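PDB 5J7O: major capsid protein from Faustovirus, which forms the double jelly-roll building block of the faustovirus capsid, probably assembling as trimers into the icosahedral shell around the DNA genome. Local coordinates for residues B[112-122]-B[165-175]; B[329-340]-B[376-387]. All blocks are in the same frame, centred on the assembly; numbering follows the deposited sequence.

Interaction 1 of 2, residues B[112-122]-B[165-175]; sequences TSASAGTVPAL and QTVAAAATNFV
Gly-117 and Ala-171 face each other as an antiparallel hydrogen-bonded pair, and from there the backbones of 112-122 and 165-175 stay joined as far as Val-119, whose N and O are both bonded. Gly-117 N reaches Ala-171 O at 2.9 Å; the return bond, Ala-171 N to Gly-117 O, is longer at 3.3 Å, its donor standing above the carbonyl plane. Val-119 N then meets Ala-169 O (2.8 Å) nearly in line with its C=O bond, and Ala-168 N closes the ladder on Val-119 O. Ala-168 lies in the type II turn from Thr-166 to Ala-169, which brings its N-H round to Val-119.

Val-119 is the chief side chain. Its CB, 3.3 Å from Thr-166 O, and both methyls gather round that oxygen, while CG2, anti to the carbonyl carbon, also reaches Ala-171 CB at 3.7 Å. Within the turn, Val-167 sets CG2 against Leu-122 CG at 3.6 Å, two apolar groups crossing obliquely. Small residues suit two locally tight places: a CB on residue 117 would crowd Ala-171 O, which glycine avoids, and Ala-114 has its CB 3.3 Å from Asn-173 O. Val-175 spreads its two methyls along the other chain, CG1 near Ala-114 N and CG2 near Thr-112 O.

Strand 116-118 is an outermost strand of a three-stranded antiparallel sheet, with 170-177 in the middle and 333-336 beyond it. Tyr-157 of strand 149-158 covers Val-119 and Leu-122, and Phe-174, which takes no part here, packs on Leu-238 of a second subunit.

Interaction 2 of 2, residues B[329-340]-B[376-387]; sequences QSNILFTAPGNL and TLASGSSIDGTQ
Gln-329 NE2 donates two hydrogen bonds to 376-387: one to Asp-384 O at 2.7 Å, almost perfectly straight (175°), and a longer one to Gln-387 OE1 at 3.2 Å. Both acceptors lie close to the amide plane of Gln-329, so its two N-H groups fix the rotation of the amide. The chain gets there extended, with CG opposite the backbone N across the CA-CB bond (chi1 -174°). Asp-384 O also accepts Gln-387 N within a type I turn, from the opposite face of its plane, and an Asx turn from Asp-384 OD1 to Thr-386 N stiffens the same bend. Gln-387 itself is held further by Tyr-85, Tyr-177 and Ala-110.

At the far end, Thr-376 N bonds to Leu-340 O at 3.0 Å.

Between these ends aliphatic carbons pack against one another and against oxygens. With CG1 between the backbone N and the carbonyl carbon (chi1 64°) and CG2 beside N, Ile-383 touches three residues: CD1 lies 3.6 Å from Gln-329 OE1 and close to Leu-333 O, CG2 lies against Thr-335 OG1, and CB faces Leu-333 CD2 at 4.2 Å. Thr-335 CG2 meets Leu-377 CD2 at 3.6 Å, and that same leucine methyl lies by the N and CD of Pro-337, whose ring has no N-H to satisfy.

Side-chain amides thus hold the Gln-329 end and backbone alone bonds the Thr-376 end; with no charges paired across it, the contact should depend little on ionisation.

Interactions 1 and 2 share one three-stranded sheet: strand 170-177, the middle one, belongs to interaction 1, and its neighbour 333-336 to interaction 2. Interaction 1 is a surface contact held by a backbone ladder, whereas interaction 2 is partly buried, nearer the centre of the chain, and relies on a side-chain amide and aliphatic packing to hold an irregular loop. The centres of interactions 1 and 2 lie about 10 Å apart, and the two touch directly. Asn-173 OD1 probably accepts the N-H of Ala-378 and its ND2 bonds to Ser-381 O, while Ser-381 OG probably bonds to Ser-115 O. The loop 376-387 lies alongside the sheet, touching 112-122, 170-177 and 333-336.

Interaction 1 of 2, residues B[112-122]-B[165-175]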
loop_
_atom_site.group_PDB
_atom_site.type_symbol
_atom_site.label_atom_id
_atom_site.label_comp_id
_atom_site.label_asym_id
_atom_site.label_seq_id
_atom_site.Cartn_x
_atom_site.Cartn_y
_atom_site.Cartn_z
ATOM N N THR B 112 -21.813 11.479 19.270
ATOM C CA THR B 112 -21.600 12.762 19.920
ATOM C C THR B 112 -21.498 13.865 18.875
ATOM O O THR B 112 -21.166 13.621 17.712
ATOM C CB THR B 112 -20.342 12.720 20.799
ATOM O OG1 THR B 112 -20.273 13.896 21.611
ATOM C CG2 THR B 112 -19.094 12.621 19.938
ATOM N N SER B 113 -21.800 15.086 19.311
ATOM C CA SER B 113 -21.746 16.255 18.448
ATOM C C SER B 113 -21.390 17.470 19.293
ATOM O O SER B 113 -21.455 17.438 20.524
ATOM C CB SER B 113 -23.072 16.474 17.712
ATOM O OG SER B 113 -24.105 16.835 18.613
ATOM N N ALA B 114 -21.017 18.550 18.613
ATOM C CA ALA B 114 -20.646 19.777 19.296
ATOM C C ALA B 114 -21.886 20.582 19.673
ATOM O O ALA B 114 -22.981 20.377 19.142
ATOM C CB ALA B 114 -19.718 20.620 18.421
ATOM N N SER B 115 -21.702 21.507 20.610
ATOM C CA SER B 115 -22.797 22.362 21.039
ATOM C C SER B 115 -22.982 23.521 20.064
ATOM O O SER B 115 -22.105 23.835 19.255
ATOM C CB SER B 115 -22.551 22.895 22.453
ATOM O OG SER B 115 -21.457 23.794 22.481
ATOM N N ALA B 116 -24.146 24.159 20.149
ATOM C CA ALA B 116 -24.466 25.250 19.239
ATOM C C ALA B 116 -23.655 26.494 19.581
ATOM O O ALA B 116 -23.486 26.846 20.752
ATOM C CB ALA B 116 -25.960 25.565 19.292
ATOM N N GLY B 117 -23.157 27.163 18.545
ATOM C CA GLY B 117 -22.368 28.365 18.687
ATOM C C GLY B 117 -22.848 29.451 17.742
ATOM O O GLY B 117 -24.014 29.491 17.342
ATOM N N THR B 118 -21.923 30.339 17.385
ATOM C CA THR B 118 -22.236 31.465 16.518
ATOM C C THR B 118 -21.144 31.638 15.474
ATOM O O THR B 118 -20.034 31.116 15.607
ATOM C CB THR B 118 -22.399 32.772 17.307
ATOM O OG1 THR B 118 -21.320 32.910 18.241
ATOM C CG2 THR B 118 -23.722 32.789 18.054
ATOM N N VAL B 119 -21.478 32.382 14.427
ATOM C CA VAL B 119 -20.476 32.775 13.433
ATOM C C VAL B 119 -19.604 33.883 14.025
ATOM O O VAL B 119 -20.141 34.904 14.485
ATOM C CB VAL B 119 -21.154 33.239 12.143
ATOM C CG1 VAL B 119 -20.120 33.666 11.115
ATOM C CG2 VAL B 119 -22.042 32.135 11.580
ATOM N N PRO B 120 -18.280 33.729 14.045
ATOM C CA PRO B 120 -17.434 34.741 14.695
ATOM C C PRO B 120 -17.410 36.070 13.956
ATOM O O PRO B 120 -17.996 36.208 12.877
ATOM C CB PRO B 120 -16.050 34.080 14.700
ATOM C CG PRO B 120 -16.083 33.147 13.536
ATOM C CD PRO B 120 -17.492 32.624 13.471
ATOM N N ALA B 121 -16.734 37.058 14.538
ATOM C CA ALA B 121 -16.623 38.362 13.905
ATOM C C ALA B 121 -15.727 38.288 12.675
ATOM O O ALA B 121 -14.791 37.486 12.605
ATOM C CB ALA B 121 -16.074 39.393 14.893
ATOM N N LEU B 122 -16.030 39.136 11.697
ATOM C CA LEU B 122 -15.263 39.180 10.465
ATOM C C LEU B 122 -13.838 39.661 10.739
ATOM O O LEU B 122 -13.580 40.329 11.742
ATOM C CB LEU B 122 -15.948 40.100 9.457
ATOM C CG LEU B 122 -17.256 39.575 8.868
ATOM C CD1 LEU B 122 -18.147 40.725 8.437
ATOM C CD2 LEU B 122 -16.984 38.638 7.700
ATOM N N GLN B 165 -23.069 33.634 5.343
ATOM C CA GLN B 165 -23.504 33.452 6.721
ATOM C C GLN B 165 -23.324 34.756 7.486
ATOM O O GLN B 165 -22.267 35.390 7.401
ATOM C CB GLN B 165 -22.718 32.326 7.396
ATOM C CG GLN B 165 -22.800 31.000 6.663
ATOM C CD GLN B 165 -24.218 30.474 6.574
ATOM O OE1 GLN B 165 -24.849 30.186 7.591
ATOM N NE2 GLN B 165 -24.731 30.356 5.354
ATOM N N THR B 166 -24.353 35.146 8.233
ATOM C CA THR B 166 -24.324 36.394 8.980
ATOM C C THR B 166 -23.496 36.238 10.249
ATOM O O THR B 166 -23.537 35.198 10.913
ATOM C CB THR B 166 -25.747 36.834 9.334
ATOM O OG1 THR B 166 -26.556 36.835 8.151
ATOM C CG2 THR B 166 -25.747 38.234 9.928
ATOM N N VAL B 167 -22.725 37.280 10.572
ATOM C CA VAL B 167 -21.982 37.301 11.825
ATOM C C VAL B 167 -22.951 37.164 12.991
ATOM O O VAL B 167 -24.046 37.741 12.988
ATOM C CB VAL B 167 -21.151 38.591 11.930
ATOM C CG1 VAL B 167 -20.702 38.841 13.364
ATOM C CG2 VAL B 167 -19.949 38.513 11.007
ATOM N N ALA B 168 -22.555 36.369 13.986
ATOM C CA ALA B 168 -23.303 36.069 15.204
ATOM C C ALA B 168 -24.557 35.244 14.942
ATOM O O ALA B 168 -25.325 35.001 15.882
ATOM C CB ALA B 168 -23.692 37.332 15.986
ATOM N N ALA B 169 -24.800 34.814 13.707
ATOM C CA ALA B 169 -25.855 33.848 13.454
ATOM C C ALA B 169 -25.402 32.462 13.906
ATOM O O ALA B 169 -24.248 32.251 14.284
ATOM C CB ALA B 169 -26.236 33.840 11.974
ATOM N N ALA B 170 -26.325 31.506 13.859
ATOM C CA ALA B 170 -26.037 30.167 14.353
ATOM C C ALA B 170 -24.946 29.494 13.526
ATOM O O ALA B 170 -24.824 29.710 12.317
ATOM C CB ALA B 170 -27.302 29.310 14.341
ATOM N N ALA B 171 -24.146 28.669 14.200
ATOM C CA ALA B 171 -23.078 27.901 13.575
ATOM C C ALA B 171 -22.613 26.840 14.559
ATOM O O ALA B 171 -22.492 27.113 15.755
ATOM C CB ALA B 171 -21.902 28.797 13.163
ATOM N N THR B 172 -22.354 25.638 14.052
ATOM C CA THR B 172 -21.940 24.518 14.883
ATOM C C THR B 172 -20.661 23.912 14.326
ATOM O O THR B 172 -20.528 23.721 13.114
ATOM C CB THR B 172 -23.036 23.443 14.960
ATOM O OG1 THR B 172 -24.250 24.030 15.443
ATOM C CG2 THR B 172 -22.620 22.317 15.897
ATOM N N ASN B 173 -19.721 23.617 15.218
ATOM C CA ASN B 173 -18.492 22.949 14.830
ATOM C C ASN B 173 -18.736 21.458 14.615
ATOM O O ASN B 173 -19.715 20.882 15.098
ATOM C CB ASN B 173 -17.413 23.146 15.893
ATOM C CG ASN B 173 -16.893 24.570 15.945
ATOM O OD1 ASN B 173 -16.790 25.243 14.920
ATOM N ND2 ASN B 173 -16.552 25.033 17.143
ATOM N N PHE B 174 -17.828 20.835 13.872
ATOM C CA PHE B 174 -17.825 19.390 13.724
ATOM C C PHE B 174 -16.947 18.761 14.803
ATOM O O PHE B 174 -16.211 19.443 15.520
ATOM C CB PHE B 174 -17.339 18.984 12.330
ATOM C CG PHE B 174 -18.356 19.201 11.239
ATOM C CD1 PHE B 174 -19.588 19.773 11.515
ATOM C CD2 PHE B 174 -18.080 18.818 9.937
ATOM C CE1 PHE B 174 -20.520 19.968 10.511
ATOM C CE2 PHE B 174 -19.008 19.009 8.929
ATOM C CZ PHE B 174 -20.230 19.584 9.217
ATOM N N VAL B 175 -17.035 17.440 14.921
ATOM C CA VAL B 175 -16.245 16.700 15.894
ATOM C C VAL B 175 -15.419 15.650 15.170
ATOM O O VAL B 175 -15.800 15.139 14.110
ATOM C CB VAL B 175 -17.119 16.050 16.988
ATOM C CG1 VAL B 175 -17.674 17.113 17.923
ATOM C CG2 VAL B 175 -18.246 15.248 16.365
#

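Interaction 2 of 2, residues B[329-340]-B[376-387]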
loop_
_atom_site.group_PDB
_atom_site.type_symbol
_atom_site.label_atom_id
_atom_site.label_comp_id
_atom_site.label_asym_id
_atom_site.label_seq_id
_atom_site.Cartn_x
_atom_site.Cartn_y
_atom_site.Cartn_z
ATOM N N GLN B 329 -11.371 13.060 28.248
ATOM C CA GLN B 329 -12.098 13.179 26.988
ATOM C C GLN B 329 -11.455 14.213 26.073
ATOM O O GLN B 329 -11.431 14.041 24.849
ATOM C CB GLN B 329 -13.560 13.543 27.250
ATOM C CG GLN B 329 -14.422 13.543 25.993
ATOM C CD GLN B 329 -15.663 14.404 26.126
ATOM O OE1 GLN B 329 -15.668 15.399 26.853
ATOM N NE2 GLN B 329 -16.723 14.026 25.422
ATOM N N SER B 330 -10.921 15.292 26.650
ATOM C CA SER B 330 -10.363 16.386 25.864
ATOM C C SER B 330 -9.111 15.994 25.090
ATOM O O SER B 330 -8.665 16.774 24.241
ATOM C CB SER B 330 -10.062 17.577 26.777
ATOM O OG SER B 330 -9.450 17.155 27.983
ATOM N N ASN B 331 -8.533 14.825 25.356
ATOM C CA ASN B 331 -7.397 14.326 24.590
ATOM C C ASN B 331 -7.794 13.277 23.562
ATOM O O ASN B 331 -6.931 12.797 22.820
ATOM C CB ASN B 331 -6.335 13.746 25.531
ATOM C CG ASN B 331 -5.611 14.814 26.323
ATOM O OD1 ASN B 331 -5.444 15.941 25.858
ATOM N ND2 ASN B 331 -5.171 14.463 27.526
ATOM N N ILE B 332 -9.072 12.913 23.496
ATOM C CA ILE B 332 -9.553 11.883 22.589
ATOM C C ILE B 332 -10.473 12.460 21.520
ATOM O O ILE B 332 -10.372 12.094 20.346
ATOM C CB ILE B 332 -10.261 10.758 23.376
ATOM C CG1 ILE B 332 -9.298 10.122 24.380
ATOM C CG2 ILE B 332 -10.832 9.712 22.430
ATOM C CD1 ILE B 332 -8.056 9.540 23.748
ATOM N N LEU B 333 -11.366 13.367 21.905
ATOM C CA LEU B 333 -12.371 13.936 21.017
ATOM C C LEU B 333 -12.101 15.424 20.860
ATOM O O LEU B 333 -11.844 16.118 21.851
ATOM C CB LEU B 333 -13.773 13.697 21.578
ATOM C CG LEU B 333 -14.980 14.066 20.720
ATOM C CD1 LEU B 333 -15.112 13.115 19.542
ATOM C CD2 LEU B 333 -16.232 14.053 21.575
ATOM N N PHE B 334 -12.164 15.918 19.624
ATOM C CA PHE B 334 -11.746 17.278 19.330
ATOM C C PHE B 334 -12.756 17.992 18.445
ATOM O O PHE B 334 -13.441 17.380 17.622
ATOM C CB PHE B 334 -10.373 17.309 18.648
ATOM C CG PHE B 334 -9.256 16.847 19.529
ATOM C CD1 PHE B 334 -8.966 15.499 19.652
ATOM C CD2 PHE B 334 -8.494 17.761 20.237
ATOM C CE1 PHE B 334 -7.939 15.069 20.464
ATOM C CE2 PHE B 334 -7.462 17.336 21.052
ATOM C CZ PHE B 334 -7.186 15.988 21.165
ATOM N N THR B 335 -12.834 19.304 18.643
ATOM C CA THR B 335 -13.588 20.183 17.766
ATOM C C THR B 335 -12.805 20.422 16.482
ATOM O O THR B 335 -11.574 20.505 16.493
ATOM C CB THR B 335 -13.867 21.510 18.481
ATOM O OG1 THR B 335 -14.819 21.302 19.532
ATOM C CG2 THR B 335 -14.395 22.562 17.526
ATOM N N ALA B 336 -13.521 20.503 15.367
ATOM C CA ALA B 336 -12.951 20.827 14.071
ATOM C C ALA B 336 -13.942 21.703 13.323
ATOM O O ALA B 336 -15.144 21.669 13.606
ATOM C CB ALA B 336 -12.633 19.562 13.262
ATOM N N PRO B 337 -13.467 22.516 12.377
ATOM C CA PRO B 337 -14.385 23.390 11.635
ATOM C C PRO B 337 -15.467 22.594 10.922
ATOM O O PRO B 337 -15.220 21.513 10.382
ATOM C CB PRO B 337 -13.465 24.104 10.637
ATOM C CG PRO B 337 -12.125 24.069 11.272
ATOM C CD PRO B 337 -12.060 22.767 12.019
ATOM N N GLY B 338 -16.674 23.139 10.932
ATOM C CA GLY B 338 -17.833 22.526 10.309
ATOM C C GLY B 338 -18.139 23.132 8.957
ATOM O O GLY B 338 -17.234 23.434 8.169
ATOM N N ASN B 339 -19.428 23.320 8.685
ATOM C CA ASN B 339 -19.879 23.881 7.411
ATOM C C ASN B 339 -19.871 25.410 7.466
ATOM O O ASN B 339 -20.883 26.085 7.275
ATOM C CB ASN B 339 -21.262 23.343 7.058
ATOM C CG ASN B 339 -21.651 23.636 5.622
ATOM O OD1 ASN B 339 -20.793 23.809 4.758
ATOM N ND2 ASN B 339 -22.952 23.694 5.361
ATOM N N LEU B 340 -18.686 25.952 7.740
ATOM C CA LEU B 340 -18.486 27.396 7.817
ATOM C C LEU B 340 -17.096 27.704 7.285
ATOM O O LEU B 340 -16.105 27.191 7.813
ATOM C CB LEU B 340 -18.643 27.899 9.254
ATOM C CG LEU B 340 -18.552 29.409 9.482
ATOM C CD1 LEU B 340 -19.761 30.121 8.894
ATOM C CD2 LEU B 340 -18.409 29.715 10.965
ATOM N N THR B 376 -13.451 27.469 9.222
ATOM C CA THR B 376 -13.466 28.357 10.375
ATOM C C THR B 376 -14.238 27.728 11.524
ATOM O O THR B 376 -15.308 27.144 11.325
ATOM C CB THR B 376 -14.089 29.714 10.007
ATOM O OG1 THR B 376 -13.367 30.289 8.911
ATOM C CG2 THR B 376 -14.043 30.668 11.189
ATOM N N LEU B 377 -13.687 27.855 12.729
ATOM C CA LEU B 377 -14.360 27.394 13.935
ATOM C C LEU B 377 -15.454 28.370 14.344
ATOM O O LEU B 377 -15.280 29.590 14.268
ATOM C CB LEU B 377 -13.361 27.243 15.082
ATOM C CG LEU B 377 -12.294 26.155 14.987
ATOM C CD1 LEU B 377 -11.237 26.366 16.057
ATOM C CD2 LEU B 377 -12.924 24.784 15.129
ATOM N N ALA B 378 -16.582 27.825 14.785
ATOM C CA ALA B 378 -17.633 28.643 15.366
ATOM C C ALA B 378 -17.298 28.974 16.816
ATOM O O ALA B 378 -16.702 28.170 17.537
ATOM C CB ALA B 378 -18.982 27.928 15.290
ATOM N N SER B 379 -17.684 30.174 17.237
ATOM C CA SER B 379 -17.439 30.590 18.610
ATOM C C SER B 379 -18.406 29.890 19.557
ATOM O O SER B 379 -19.605 29.788 19.282
ATOM C CB SER B 379 -17.581 32.106 18.743
ATOM O OG SER B 379 -16.659 32.782 17.905
ATOM N N GLY B 380 -17.878 29.401 20.675
ATOM C CA GLY B 380 -18.718 28.792 21.689
ATOM C C GLY B 380 -19.332 27.465 21.304
ATOM O O GLY B 380 -20.385 27.101 21.837
ATOM N N SER B 381 -18.708 26.731 20.386
ATOM C CA SER B 381 -19.151 25.394 20.000
ATOM C C SER B 381 -18.056 24.413 20.398
ATOM O O SER B 381 -16.969 24.419 19.810
ATOM C CB SER B 381 -19.449 25.323 18.503
ATOM O OG SER B 381 -19.983 24.060 18.147
ATOM N N SER B 382 -18.338 23.580 21.396
ATOM C CA SER B 382 -17.338 22.715 22.005
ATOM C C SER B 382 -17.870 21.288 22.092
ATOM O O SER B 382 -19.027 21.010 21.766
ATOM C CB SER B 382 -16.939 23.232 23.393
ATOM O OG SER B 382 -18.073 23.354 24.232
ATOM N N ILE B 383 -17.004 20.377 22.546
ATOM C CA ILE B 383 -17.379 18.970 22.631
ATOM C C ILE B 383 -18.350 18.750 23.788
ATOM O O ILE B 383 -18.416 19.526 24.749
ATOM C CB ILE B 383 -16.135 18.079 22.774
ATOM C CG1 ILE B 383 -15.406 18.379 24.087
ATOM C CG2 ILE B 383 -15.202 18.271 21.589
ATOM C CD1 ILE B 383 -14.166 17.536 24.305
ATOM N N ASP B 384 -19.117 17.665 23.687
ATOM C CA ASP B 384 -20.093 17.308 24.712
ATOM C C ASP B 384 -19.373 16.587 25.846
ATOM O O ASP B 384 -18.973 15.427 25.700
ATOM C CB ASP B 384 -21.197 16.438 24.117
ATOM C CG ASP B 384 -22.388 16.281 25.048
ATOM O OD1 ASP B 384 -22.281 16.652 26.237
ATOM O OD2 ASP B 384 -23.436 15.777 24.591
ATOM N N GLY B 385 -19.214 17.270 26.979
ATOM C CA GLY B 385 -18.539 16.692 28.128
ATOM C C GLY B 385 -19.313 15.599 28.835
ATOM O O GLY B 385 -18.753 14.947 29.722
ATOM N N THR B 386 -20.577 15.388 28.473
ATOM C CA THR B 386 -21.384 14.320 29.043
ATOM C C THR B 386 -21.408 13.074 28.169
ATOM O O THR B 386 -22.227 12.181 28.407
ATOM C CB THR B 386 -22.816 14.802 29.294
ATOM O OG1 THR B 386 -23.397 15.253 28.063
ATOM C CG2 THR B 386 -22.830 15.938 30.307
ATOM N N GLN B 387 -20.539 12.998 27.161
ATOM C CA GLN B 387 -20.479 11.818 26.309
ATOM C C GLN B 387 -20.118 10.596 27.141
ATOM O O GLN B 387 -19.072 10.566 27.798
ATOM C CB GLN B 387 -19.463 12.017 25.187
ATOM C CG GLN B 387 -19.442 10.874 24.185
ATOM C CD GLN B 387 -18.111 10.739 23.477
ATOM O OE1 GLN B 387 -17.098 11.274 23.928
ATOM N NE2 GLN B 387 -18.104 10.017 22.363
HETATM O O HOH W 1 -14.086 21.934 22.585
HETATM O O HOH W 2 -17.395 25.206 12.199
#